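Local coordinates for protein trilobed Protease (Pyrococcus furiosus, PDB 2GOP) that forms the seven-bladed beta-propeller domain, with an open Velcro topology, of a protease that probably hydrolyses peptides, at residues Glu86-Asp91 against Leu95-Ile100; Gly122-Glu127 against Ile165-Lys170; Met255-Glu260 against Tyr288-Glu293; Glu325-Thr328 against Glu332-Gln335. All blocks are in the same frame, centred on the assembly; numbering follows the deposited sequence. Where two conformers were deposited one is given.

Contact 1: residues Glu86-Asp91 against Leu95-Ile100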
loop_
_atom_site.group_PDB
_atom_site.type_symbol
_atom_site.label_atom_id
_atom_site.label_comp_id
_atom_site.label_asym_id
_atom_site.label_seq_id
_atom_site.Cartn_x
_atom_site.Cartn_y
_atom_site.Cartn_z
ATOM N N GLU A 86 15.500 13.571 12.901
ATOM C CA GLU A 86 15.849 14.973 12.910
ATOM C C GLU A 86 16.035 15.458 11.496
ATOM O O GLU A 86 16.621 14.756 10.674
ATOM C CB GLU A 86 17.143 15.186 13.673
ATOM C CG GLU A 86 17.163 14.554 15.052
ATOM C CD GLU A 86 18.568 14.400 15.557
ATOM O OE1 GLU A 86 19.446 15.140 15.084
ATOM O OE2 GLU A 86 18.799 13.527 16.411
ATOM N N ILE A 87 15.529 16.652 11.217
ATOM C CA ILE A 87 15.826 17.326 9.966
ATOM C C ILE A 87 16.996 18.285 10.192
ATOM O O ILE A 87 17.022 19.028 11.176
ATOM C CB ILE A 87 14.606 18.068 9.403
ATOM C CG1 ILE A 87 13.465 17.083 9.136
ATOM C CG2 ILE A 87 14.979 18.821 8.123
ATOM C CD1 ILE A 87 13.820 15.877 8.245
ATOM N N TRP A 88 17.960 18.220 9.274
ATOM C CA TRP A 88 19.163 19.020 9.292
ATOM C C TRP A 88 19.271 19.796 7.988
ATOM O O TRP A 88 18.691 19.409 6.968
ATOM C CB TRP A 88 20.398 18.115 9.400
ATOM C CG TRP A 88 20.668 17.604 10.761
ATOM C CD1 TRP A 88 19.887 16.765 11.493
ATOM C CD2 TRP A 88 21.819 17.886 11.562
ATOM N NE1 TRP A 88 20.475 16.514 12.705
ATOM C CE2 TRP A 88 21.664 17.192 12.773
ATOM C CE3 TRP A 88 22.967 18.663 11.371
ATOM C CZ2 TRP A 88 22.608 17.258 13.799
ATOM C CZ3 TRP A 88 23.896 18.727 12.385
ATOM C CH2 TRP A 88 23.717 18.026 13.580
ATOM N N VAL A 89 20.048 20.870 8.025
ATOM C CA VAL A 89 20.424 21.601 6.826
ATOM C C VAL A 89 21.931 21.870 6.851
ATOM O O VAL A 89 22.456 22.369 7.840
ATOM C CB VAL A 89 19.634 22.929 6.708
ATOM C CG1 VAL A 89 20.078 23.703 5.471
ATOM C CG2 VAL A 89 18.130 22.636 6.643
ATOM N N ALA A 90 22.611 21.511 5.763
ATOM C CA ALA A 90 24.030 21.779 5.590
ATOM C C ALA A 90 24.211 22.857 4.536
ATOM O O ALA A 90 23.570 22.844 3.483
ATOM C CB ALA A 90 24.768 20.521 5.171
ATOM N N ASP A 91 25.096 23.793 4.837
ATOM C CA ASP A 91 25.427 24.869 3.939
ATOM C C ASP A 91 26.708 24.482 3.214
ATOM O O ASP A 91 27.792 24.482 3.802
ATOM C CB ASP A 91 25.597 26.151 4.737
ATOM C CG ASP A 91 25.606 27.377 3.867
ATOM O OD1 ASP A 91 26.444 27.447 2.939
ATOM O OD2 ASP A 91 24.771 28.273 4.121
ATOM N N LEU A 95 30.254 25.400 4.683
ATOM C CA LEU A 95 30.658 24.127 5.295
ATOM C C LEU A 95 30.199 24.019 6.751
ATOM O O LEU A 95 30.990 23.712 7.648
ATOM C CB LEU A 95 32.182 23.931 5.202
ATOM C CG LEU A 95 32.813 23.917 3.810
ATOM C CD1 LEU A 95 34.328 23.879 3.931
ATOM C CD2 LEU A 95 32.305 22.744 2.980
ATOM N N SER A 96 28.918 24.287 6.982
ATOM C CA SER A 96 28.328 24.136 8.309
ATOM C C SER A 96 26.972 23.457 8.198
ATOM O O SER A 96 26.272 23.627 7.203
ATOM C CB SER A 96 28.184 25.492 8.996
ATOM O OG SER A 96 27.415 26.384 8.216
ATOM N N SER A 97 26.621 22.669 9.210
ATOM C CA SER A 97 25.308 22.025 9.266
ATOM C C SER A 97 24.721 22.090 10.676
ATOM O O SER A 97 25.459 22.177 11.666
ATOM C CB SER A 97 25.395 20.580 8.773
ATOM O OG SER A 97 26.199 19.776 9.613
ATOM N N LYS A 98 23.393 22.080 10.756
ATOM C CA LYS A 98 22.715 22.105 12.036
ATOM C C LYS A 98 21.383 21.385 11.972
ATOM O O LYS A 98 20.754 21.304 10.914
ATOM C CB LYS A 98 22.470 23.549 12.497
ATOM C CG LYS A 98 21.694 24.393 11.495
ATOM C CD LYS A 98 20.708 25.328 12.189
ATOM C CE LYS A 98 20.242 26.446 11.257
ATOM N NZ LYS A 98 20.073 26.014 9.839
ATOM N N LYS A 99 20.962 20.879 13.125
ATOM C CA LYS A 99 19.632 20.324 13.308
ATOM C C LYS A 99 18.639 21.485 13.305
ATOM O O LYS A 99 18.849 22.478 14.001
ATOM C CB LYS A 99 19.606 19.579 14.643
ATOM C CG LYS A 99 18.280 19.014 15.095
ATOM C CD LYS A 99 18.392 18.633 16.575
ATOM C CE LYS A 99 17.114 18.018 17.108
ATOM N NZ LYS A 99 17.243 17.708 18.556
ATOM N N ILE A 100 17.570 21.377 12.516
ATOM C CA ILE A 100 16.539 22.420 12.494
ATOM C C ILE A 100 15.185 21.979 13.050
ATOM O O ILE A 100 14.349 22.822 13.365
ATOM C CB ILE A 100 16.346 23.010 11.088
ATOM C CG1 ILE A 100 15.744 21.976 10.123
ATOM C CG2 ILE A 100 17.659 23.551 10.582
ATOM C CD1 ILE A 100 15.101 22.588 8.864
HETATM O O HOH W 1 22.739 24.978 7.938
#

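Contact 2: residues Gly122-Glu127 against Ile165-Lys170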
loop_
_atom_site.group_PDB
_atom_site.type_symbol
_atom_site.label_atom_id
_atom_site.label_comp_id
_atom_site.label_asym_id
_atom_site.label_seq_id
_atom_site.Cartn_x
_atom_site.Cartn_y
_atom_site.Cartn_z
ATOM N N GLY A 122 5.373 15.146 8.378
ATOM C CA GLY A 122 5.699 14.088 9.308
ATOM C C GLY A 122 4.768 14.022 10.495
ATOM O O GLY A 122 3.645 14.541 10.457
ATOM N N PHE A 123 5.242 13.365 11.546
ATOM C CA PHE A 123 4.442 13.097 12.730
ATOM C C PHE A 123 5.147 13.624 13.960
ATOM O O PHE A 123 6.320 13.325 14.201
ATOM C CB PHE A 123 4.171 11.605 12.833
ATOM C CG PHE A 123 3.319 11.096 11.716
ATOM C CD1 PHE A 123 3.895 10.698 10.513
ATOM C CD2 PHE A 123 1.937 11.077 11.838
ATOM C CE1 PHE A 123 3.111 10.257 9.465
ATOM C CE2 PHE A 123 1.142 10.630 10.800
ATOM C CZ PHE A 123 1.730 10.213 9.612
ATOM N N LYS A 124 4.413 14.423 14.724
ATOM C CA LYS A 124 4.984 15.244 15.782
ATOM C C LYS A 124 5.479 14.367 16.918
ATOM O O LYS A 124 4.984 13.250 17.120
ATOM C CB LYS A 124 3.927 16.225 16.305
ATOM C CG LYS A 124 4.421 17.622 16.600
ATOM C CD LYS A 124 3.237 18.553 16.717
ATOM C CE LYS A 124 3.653 19.972 17.014
ATOM N NZ LYS A 124 2.516 20.906 16.763
ATOM N N ARG A 125 6.455 14.884 17.658
ATOM C CA ARG A 125 7.036 14.162 18.782
ATOM C C ARG A 125 6.486 14.681 20.116
ATOM O O ARG A 125 6.205 15.876 20.264
ATOM C CB ARG A 125 8.573 14.226 18.732
ATOM C CG ARG A 125 9.210 15.595 19.022
ATOM C CD ARG A 125 9.505 15.800 20.507
ATOM N NE ARG A 125 10.691 16.626 20.742
ATOM C CZ ARG A 125 10.741 17.952 20.615
ATOM N NH1 ARG A 125 9.671 18.646 20.237
ATOM N NH2 ARG A 125 11.881 18.591 20.862
ATOM N N ARG A 126 6.323 13.759 21.064
ATOM C CA ARG A 126 5.856 14.070 22.421
ATOM C C ARG A 126 6.791 15.027 23.166
ATOM O O ARG A 126 8.007 14.982 22.983
ATOM C CB ARG A 126 5.709 12.778 23.244
ATOM C CG ARG A 126 6.999 11.958 23.365
ATOM C CD ARG A 126 6.908 10.878 24.428
ATOM N NE ARG A 126 6.131 9.721 23.984
ATOM C CZ ARG A 126 6.093 8.545 24.614
ATOM N NH1 ARG A 126 6.791 8.341 25.731
ATOM N NH2 ARG A 126 5.352 7.559 24.121
ATOM N N GLU A 127 6.208 15.872 24.017
ATOM C CA GLU A 127 6.959 16.820 24.851
ATOM C C GLU A 127 7.673 17.877 24.005
ATOM O O GLU A 127 7.850 19.017 24.436
ATOM C CB GLU A 127 7.966 16.090 25.755
ATOM C CG GLU A 127 7.390 14.886 26.499
ATOM C CD GLU A 127 8.460 14.040 27.167
ATOM O OE1 GLU A 127 8.904 14.407 28.278
ATOM O OE2 GLU A 127 8.844 13.001 26.584
ATOM N N ILE A 165 7.991 28.877 10.108
ATOM C CA ILE A 165 7.153 30.063 9.866
ATOM C C ILE A 165 5.687 29.706 9.672
ATOM O O ILE A 165 4.819 30.553 9.845
ATOM C CB ILE A 165 7.651 30.914 8.661
ATOM C CG1 ILE A 165 7.848 30.059 7.404
ATOM C CG2 ILE A 165 8.953 31.628 9.026
ATOM C CD1 ILE A 165 8.092 30.876 6.151
ATOM N N GLU A 166 5.425 28.468 9.262
ATOM C CA GLU A 166 4.072 27.939 9.182
ATOM C C GLU A 166 4.075 26.494 9.677
ATOM O O GLU A 166 5.060 25.771 9.500
ATOM C CB GLU A 166 3.527 28.016 7.752
ATOM C CG GLU A 166 2.956 29.394 7.350
ATOM C CD GLU A 166 3.818 30.177 6.364
ATOM O OE1 GLU A 166 4.796 29.617 5.822
ATOM O OE2 GLU A 166 3.497 31.362 6.116
ATOM N N GLU A 167 2.973 26.097 10.300
ATOM C CA GLU A 167 2.800 24.755 10.828
ATOM C C GLU A 167 1.302 24.449 10.883
ATOM O O GLU A 167 0.521 25.249 11.386
ATOM C CB GLU A 167 3.447 24.635 12.214
ATOM C CG GLU A 167 3.089 23.343 12.970
ATOM C CD GLU A 167 4.030 23.022 14.127
ATOM O OE1 GLU A 167 4.827 23.887 14.534
ATOM O OE2 GLU A 167 3.964 21.888 14.636
ATOM N N PHE A 168 0.887 23.318 10.325
ATOM C CA PHE A 168 -0.512 22.900 10.453
ATOM C C PHE A 168 -0.637 21.395 10.466
ATOM O O PHE A 168 0.297 20.675 10.117
ATOM C CB PHE A 168 -1.397 23.511 9.358
ATOM C CG PHE A 168 -1.033 23.102 7.959
ATOM C CD1 PHE A 168 -1.662 22.023 7.349
ATOM C CD2 PHE A 168 -0.092 23.822 7.235
ATOM C CE1 PHE A 168 -1.351 21.660 6.059
ATOM C CE2 PHE A 168 0.230 23.467 5.949
ATOM C CZ PHE A 168 -0.407 22.384 5.349
ATOM N N GLU A 169 -1.804 20.933 10.892
ATOM C CA GLU A 169 -2.080 19.519 11.008
ATOM C C GLU A 169 -3.219 19.119 10.082
ATOM O O GLU A 169 -4.159 19.879 9.867
ATOM C CB GLU A 169 -2.425 19.178 12.455
ATOM C CG GLU A 169 -1.229 19.275 13.391
ATOM C CD GLU A 169 -1.546 18.836 14.809
ATOM O OE1 GLU A 169 -2.743 18.709 15.150
ATOM O OE2 GLU A 169 -0.587 18.620 15.585
ATOM N N LYS A 170 -3.108 17.920 9.531
ATOM C CA LYS A 170 -4.184 17.293 8.800
ATOM C C LYS A 170 -4.376 15.883 9.346
ATOM O O LYS A 170 -3.564 15.408 10.148
ATOM C CB LYS A 170 -3.851 17.282 7.305
ATOM C CG LYS A 170 -3.820 18.667 6.684
ATOM C CD LYS A 170 -5.187 19.327 6.760
ATOM C CE LYS A 170 -5.280 20.537 5.864
ATOM N NZ LYS A 170 -6.660 21.069 5.881
#

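Contact 3: residues Met255-Glu260 against Tyr288-Glu293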
loop_
_atom_site.group_PDB
_atom_site.type_symbol
_atom_site.label_atom_id
_atom_site.label_comp_id
_atom_site.label_asym_id
_atom_site.label_seq_id
_atom_site.Cartn_x
_atom_site.Cartn_y
_atom_site.Cartn_z
ATOM N N MET A 255 -6.334 15.510 -17.157
ATOM C CA MET A 255 -6.118 14.703 -18.349
ATOM C C MET A 255 -5.154 13.547 -18.060
ATOM O O MET A 255 -4.037 13.740 -17.488
ATOM C CB MET A 255 -5.660 15.578 -19.539
ATOM C CG MET A 255 -4.162 15.588 -19.893
ATOM S SD MET A 255 -3.857 15.960 -21.643
ATOM C CE MET A 255 -2.113 15.579 -21.772
ATOM N N GLY A 256 -5.584 12.337 -18.433
ATOM C CA GLY A 256 -4.715 11.156 -18.329
ATOM C C GLY A 256 -3.667 11.140 -19.445
ATOM O O GLY A 256 -3.928 11.593 -20.591
ATOM N N ILE A 257 -2.496 10.598 -19.129
ATOM C CA ILE A 257 -1.428 10.448 -20.106
ATOM C C ILE A 257 -1.012 8.982 -20.327
ATOM O O ILE A 257 -0.245 8.711 -21.219
ATOM C CB ILE A 257 -0.191 11.296 -19.748
ATOM C CG1 ILE A 257 0.417 10.868 -18.395
ATOM C CG2 ILE A 257 -0.552 12.781 -19.754
ATOM C CD1 ILE A 257 1.852 11.356 -18.168
ATOM N N LEU A 258 -1.530 8.057 -19.530
ATOM C CA LEU A 258 -1.268 6.625 -19.737
ATOM C C LEU A 258 -2.553 5.794 -19.742
ATOM O O LEU A 258 -2.520 4.631 -19.401
ATOM C CB LEU A 258 -0.330 6.116 -18.632
ATOM C CG LEU A 258 1.097 6.688 -18.626
ATOM C CD1 LEU A 258 1.845 6.347 -17.335
ATOM C CD2 LEU A 258 1.860 6.211 -19.828
ATOM N N ASP A 259 -3.685 6.376 -20.113
ATOM C CA ASP A 259 -4.946 5.620 -20.060
ATOM C C ASP A 259 -4.965 4.409 -21.004
ATOM O O ASP A 259 -5.623 3.414 -20.714
ATOM C CB ASP A 259 -6.147 6.495 -20.394
ATOM C CG ASP A 259 -6.361 7.604 -19.418
ATOM O OD1 ASP A 259 -5.735 7.590 -18.330
ATOM O OD2 ASP A 259 -7.169 8.508 -19.770
ATOM N N GLU A 260 -4.232 4.483 -22.112
ATOM C CA GLU A 260 -4.239 3.413 -23.110
ATOM C C GLU A 260 -3.072 2.420 -22.915
ATOM O O GLU A 260 -2.892 1.513 -23.730
ATOM C CB GLU A 260 -4.267 4.001 -24.535
ATOM C CG GLU A 260 -5.542 4.786 -24.894
ATOM C CD GLU A 260 -5.686 6.112 -24.143
ATOM O OE1 GLU A 260 -4.693 6.855 -24.030
ATOM O OE2 GLU A 260 -6.799 6.415 -23.673
ATOM N N TYR A 288 10.801 6.286 -18.568
ATOM C CA TYR A 288 10.328 6.952 -19.779
ATOM C C TYR A 288 10.159 8.444 -19.576
ATOM O O TYR A 288 10.149 8.936 -18.453
ATOM C CB TYR A 288 8.952 6.401 -20.185
ATOM C CG TYR A 288 8.973 4.973 -20.642
ATOM C CD1 TYR A 288 8.787 3.926 -19.735
ATOM C CD2 TYR A 288 9.196 4.659 -21.980
ATOM C CE1 TYR A 288 8.819 2.604 -20.161
ATOM C CE2 TYR A 288 9.236 3.331 -22.412
ATOM C CZ TYR A 288 9.037 2.318 -21.504
ATOM O OH TYR A 288 9.086 1.008 -21.935
ATOM N N ILE A 289 9.999 9.155 -20.690
ATOM C CA ILE A 289 9.606 10.550 -20.654
ATOM C C ILE A 289 8.383 10.709 -21.531
ATOM O O ILE A 289 8.280 10.098 -22.615
ATOM C CB ILE A 289 10.751 11.500 -21.110
ATOM C CG1 ILE A 289 10.372 12.968 -20.865
ATOM C CG2 ILE A 289 11.116 11.261 -22.580
ATOM C CD1 ILE A 289 11.371 13.953 -21.423
ATOM N N TRP A 290 7.444 11.519 -21.049
ATOM C CA TRP A 290 6.275 11.895 -21.822
ATOM C C TRP A 290 6.318 13.385 -22.117
ATOM O O TRP A 290 6.576 14.209 -21.224
ATOM C CB TRP A 290 4.994 11.544 -21.068
ATOM C CG TRP A 290 3.762 11.925 -21.806
ATOM C CD1 TRP A 290 3.069 11.154 -22.680
ATOM C CD2 TRP A 290 3.075 13.180 -21.740
ATOM N NE1 TRP A 290 1.990 11.840 -23.160
ATOM C CE2 TRP A 290 1.965 13.087 -22.598
ATOM C CE3 TRP A 290 3.280 14.366 -21.024
ATOM C CZ2 TRP A 290 1.080 14.139 -22.788
ATOM C CZ3 TRP A 290 2.392 15.414 -21.206
ATOM C CH2 TRP A 290 1.302 15.291 -22.085
ATOM N N ASP A 291 6.082 13.723 -23.380
ATOM C CA ASP A 291 6.049 15.115 -23.815
ATOM C C ASP A 291 4.951 15.348 -24.861
ATOM O O ASP A 291 5.029 16.272 -25.655
ATOM C CB ASP A 291 7.433 15.528 -24.345
ATOM C CG ASP A 291 7.775 14.887 -25.692
ATOM O OD1 ASP A 291 7.088 13.923 -26.115
ATOM O OD2 ASP A 291 8.747 15.353 -26.325
ATOM N N GLY A 292 3.918 14.516 -24.825
ATOM C CA GLY A 292 2.933 14.427 -25.891
ATOM C C GLY A 292 3.009 13.058 -26.534
ATOM O O GLY A 292 2.033 12.592 -27.121
ATOM N N GLU A 293 4.188 12.441 -26.441
ATOM C CA GLU A 293 4.398 11.026 -26.757
ATOM C C GLU A 293 5.379 10.427 -25.754
ATOM O O GLU A 293 6.146 11.150 -25.110
ATOM C CB GLU A 293 4.941 10.847 -28.176
ATOM C CG GLU A 293 6.399 11.226 -28.355
ATOM C CD GLU A 293 6.804 11.312 -29.819
ATOM O OE1 GLU A 293 6.989 12.447 -30.313
ATOM O OE2 GLU A 293 6.945 10.255 -30.471
#

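Contact 4: residues Glu325-Thr328 against Glu332-Gln335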
loop_
_atom_site.group_PDB
_atom_site.type_symbol
_atom_site.label_atom_id
_atom_site.label_comp_id
_atom_site.label_asym_id
_atom_site.label_seq_id
_atom_site.Cartn_x
_atom_site.Cartn_y
_atom_site.Cartn_z
ATOM N N GLU A 325 23.580 0.757 -9.196
ATOM C CA GLU A 325 24.595 1.810 -9.226
ATOM C C GLU A 325 23.941 3.077 -9.798
ATOM O O GLU A 325 22.838 3.020 -10.344
ATOM C CB GLU A 325 25.772 1.398 -10.108
ATOM C CG GLU A 325 26.555 0.163 -9.632
ATOM C CD GLU A 325 27.487 0.431 -8.453
ATOM O OE1 GLU A 325 27.714 1.608 -8.095
ATOM O OE2 GLU A 325 28.000 -0.556 -7.881
ATOM N N LEU A 326 24.627 4.205 -9.686
ATOM C CA LEU A 326 24.113 5.479 -10.169
ATOM C C LEU A 326 24.497 5.711 -11.623
ATOM O O LEU A 326 25.635 5.454 -12.039
ATOM C CB LEU A 326 24.647 6.628 -9.311
ATOM C CG LEU A 326 23.865 7.944 -9.345
ATOM C CD1 LEU A 326 22.593 7.833 -8.551
ATOM C CD2 LEU A 326 24.724 9.073 -8.807
ATOM N N PHE A 327 23.533 6.212 -12.388
ATOM C CA PHE A 327 23.715 6.530 -13.801
ATOM C C PHE A 327 23.118 7.899 -14.062
ATOM O O PHE A 327 22.181 8.305 -13.378
ATOM C CB PHE A 327 22.981 5.507 -14.681
ATOM C CG PHE A 327 23.562 4.116 -14.640
ATOM C CD1 PHE A 327 23.260 3.255 -13.596
ATOM C CD2 PHE A 327 24.385 3.661 -15.658
ATOM C CE1 PHE A 327 23.784 1.970 -13.559
ATOM C CE2 PHE A 327 24.914 2.371 -15.631
ATOM C CZ PHE A 327 24.614 1.528 -14.586
ATOM N N THR A 328 23.653 8.606 -15.055
ATOM C CA THR A 328 23.017 9.826 -15.551
ATOM C C THR A 328 22.565 9.632 -16.992
ATOM O O THR A 328 22.979 8.697 -17.676
ATOM C CB THR A 328 23.932 11.083 -15.465
ATOM O OG1 THR A 328 25.162 10.850 -16.157
ATOM C CG2 THR A 328 24.223 11.463 -14.005
ATOM N N GLU A 332 22.219 10.434 -23.532
ATOM C CA GLU A 332 23.145 9.308 -23.500
ATOM C C GLU A 332 23.307 8.839 -22.051
ATOM O O GLU A 332 23.320 9.662 -21.138
ATOM C CB GLU A 332 24.505 9.766 -24.036
ATOM C CG GLU A 332 25.588 8.691 -24.097
ATOM C CD GLU A 332 25.847 8.191 -25.503
ATOM O OE1 GLU A 332 24.867 7.940 -26.242
ATOM O OE2 GLU A 332 27.036 8.047 -25.864
ATOM N N GLU A 333 23.456 7.533 -21.845
ATOM C CA GLU A 333 23.704 6.999 -20.503
ATOM C C GLU A 333 25.190 7.061 -20.172
ATOM O O GLU A 333 26.032 6.795 -21.025
ATOM C CB GLU A 333 23.210 5.555 -20.368
ATOM C CG GLU A 333 23.291 5.008 -18.941
ATOM C CD GLU A 333 22.609 3.657 -18.782
ATOM O OE1 GLU A 333 23.237 2.638 -19.126
ATOM O OE2 GLU A 333 21.456 3.602 -18.292
ATOM N N LYS A 334 25.492 7.417 -18.926
ATOM C CA LYS A 334 26.845 7.334 -18.375
ATOM C C LYS A 334 26.755 6.742 -16.970
ATOM O O LYS A 334 25.881 7.118 -16.193
ATOM C CB LYS A 334 27.496 8.713 -18.320
ATOM C CG LYS A 334 27.697 9.339 -19.690
ATOM C CD LYS A 334 28.742 10.451 -19.689
ATOM C CE LYS A 334 29.112 10.850 -21.121
ATOM N NZ LYS A 334 30.319 11.736 -21.193
ATOM N N GLN A 335 27.640 5.801 -16.654
ATOM C CA GLN A 335 27.691 5.224 -15.322
ATOM C C GLN A 335 28.561 6.093 -14.426
ATOM O O GLN A 335 29.711 6.385 -14.772
ATOM C CB GLN A 335 28.244 3.807 -15.371
ATOM C CG GLN A 335 28.083 3.057 -14.055
ATOM C CD GLN A 335 28.400 1.582 -14.166
ATOM O OE1 GLN A 335 28.424 1.016 -15.261
ATOM N NE2 GLN A 335 28.640 0.945 -13.023
HETATM O O HOH W 2 24.693 11.176 -19.111
#

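Contact 1: residues Glu86-Asp91 against Leu95-Ile100
Trp88 lies against Lys99 in the outer beta hairpin of a four-stranded propeller blade, formed by strands 84-91 and 96-103, whose segments 86-91 and 96-100 run antiparallel at 151°. The hairpin is a worked example of two sheet faces packed in different ways. Val89 and Lys98 make its central hydrogen-bonded pair, with Val89 N to Lys98 O at 3.0 Å.

The tight apolar cluster is made by Ile87, Val89 and Ile100. Because Ile100 CG1 sits between its backbone N and carbonyl carbon (chi1 67°), CD1 is set between two neighbours, 3.8 Å from both Ile87 CG2 and Val89 CG2. Leu118 and Ile120 of strand 117-123, in the following blade, cover this cluster.

The Trp88 face is more exposed, yet the indole presses closely on the Lys98-Lys99 peptide, and Lys99 CB makes a CH-pi contact over its five-membered ring, 3.9 Å from the centroid. Trp88 NE1 donates to Glu86 OE1 at 2.9 Å, close to the ring plane, which fixes the ring's rotation; Arg77 adds a cation-pi contact. The loose side is at Ser97 and the end of Lys99, whose ammonium pairs with Glu102. A serine in place of Trp88 would strip the cover from the Lys98-Lys99 peptide and would probably leave Glu86 OE1 without its indole donor.

At the turn, Leu95 and Ser96 both face Asp91 in a G1 beta bulge, where Asp91 N meets Ser96 O at 2.6 Å in an almost straight bond. Where Lys98 leaves the Val89 face, one water donates to Val89 O at 2.6 Å and accepts a weak bond from Lys98 NZ.

Contact 2: residues Gly122-Glu127 against Ile165-Lys170
Lys124 meets Glu167 and Glu169 across a wide backbone gap, for segment 122-127 carries on from strand 117-123, which strand 151-158 separates from strand 163-171, and Lys124 CA stands 10.9 Å from Glu167 CA. The side chains therefore do all the bridging. Lys124 extends from CG onward and meets the glutamate side chains at about a right angle. Its NZ donates to Glu167 OE2 at 2.8 Å, forming a salt bridge. The ammonium approaches from above the carboxylate, 48° out of its plane, so the ion pair is close without being planar. Glu167 reaches it through an extended chain whose CG is anti to the backbone N (chi1 169°).

All three strands belong to one blade of the beta-propeller, 117-123 as its second strand, 151-158 as its third and 163-171 as its outermost. The bridge thus runs from the end of the second strand to the outer edge of the blade, and both glutamates rest against Thr153 of the strand in between.

Glu169 is a looser partner: its OE2 is 4.0 Å from Lys124 NZ, too far for a salt bridge, though its charge probably adds to the pull on the ammonium. Solvent reaches all three side chains, which is likely to weaken these attractions. Phe168, between the two glutamates in sequence, points the other way and stacks on Phe154 of the same blade and on Trp205 of the next.

Contact 3: residues Met255-Glu260 against Tyr288-Glu293
The seam between two successive blades of the beta-propeller is bridged by Ile257 and Met255 on one side and Trp290 on the other. Ile257 follows strand 254-256, the outermost of its blade, whereas Trp290 ends strand 284-290, the third of the next. The backbones stay apart, with Ile257 CA and Trp290 CA 8.0 Å from each other, and the indole fills the interval.

Ile257 carries most of the contact. Its CG2 makes a CH-pi contact over the six-membered ring of Trp290, 3.8 Å from the centroid and 14° off the normal, while its CD1 reaches toward the five-membered ring. Trp290 is carried out to this position because its CG lies anti to the backbone N (chi1 179°). Met255, modelled in two conformers, and Trp290 reach toward each other from opposite directions in the one described, Met255 CE arriving obliquely near Trp290 CH2; that methyl contact is best taken as tentative. Further cover comes from Ile248 and Phe277 on Trp290, and from Leu246 and Val275 on Ile257.

An alanine in place of Trp290 would take away the surface on which Ile257 CG2 rests, and is likely to open a gap between the blades.

On the other face of the ring lies the turn after strand 284-290. An Asx turn shapes it, with Glu293 N donating to Asp291 OD1 at 3.3 Å, and Asp291 N bonds to Glu293 O at 3.1 Å. Asp291 also forms a salt bridge with Lys295. This turn places Gly292 N over the centre of the indole of Trp290, on the face opposite Ile257 CG2.

Contact 4: residues Glu325-Thr328 against Glu332-Gln335
Thr328 and Lys334 form the main-chain core of the contact, an antiparallel hydrogen-bonded pair between segments inclined at 145°. Thr328 N donates to Lys334 O at 2.9 Å, and Lys334 N returns a bond to Thr328 O at 3.1 Å. Beside it, Phe327 and Gln335 make a non-hydrogen-bonded pair, where Phe327 CA comes 3.3 Å from Lys334 O in a CA-H...O contact.

Contacts with the Phe327 ring dominate the face that carries it. Gln335 extends past the ring with CG anti to its backbone N (chi1 -169°), which lays that CG over one face of Phe327 in a CH-pi contact, 4.0 Å from the centroid. The amide plane is turned 36° from the ring. Glu333 CD approaches the same ring obliquely, 3.6 Å from Phe327 CD2.

This is the outer hairpin of the last propeller blade, strands 325-329 and 333-335. On its other face Leu326 touches Val27 and Tyr29, and Thr328 touches Leu50, so that the last blade meets the first through side chains, in keeping with the open Velcro topology.

Polar ends mostly look elsewhere. Glu333 OE1 forms a salt bridge with Lys317 and OE2 a hydrogen bond with Tyr315 OH; Lys317 also makes a cation-pi contact with Phe327. Gln335 NE2 bonds to Thr337 O, and Glu325 reaches Thr337 too. One water bridges the hairpin end, bonded to Thr328 OG1 at 3.0 Å and donating to Glu332 O at 2.9 Å.

Overall arrangement
Contacts 1 and 4 are equivalent hairpins, each joining the third and fourth strands of its blade, and both are partly buried and rest on main-chain bonds, with an aromatic ring of the third strand packed against residues of the fourth. Contacts 2 and 3 lie at the surface and rely on side chains alone: contact 2 links the chain at the end of the second strand to the fourth strand by charge, whereas contact 3 joins two blades through apolar packing on an indole. Contacts 1 and 2 occupy adjacent blades, their nearest atoms about 6 Å apart, while contact 3 lies on the opposite side of the chain's centre from both. Of the four, only contact 4 lies in the last blade, whose side chains meet the first.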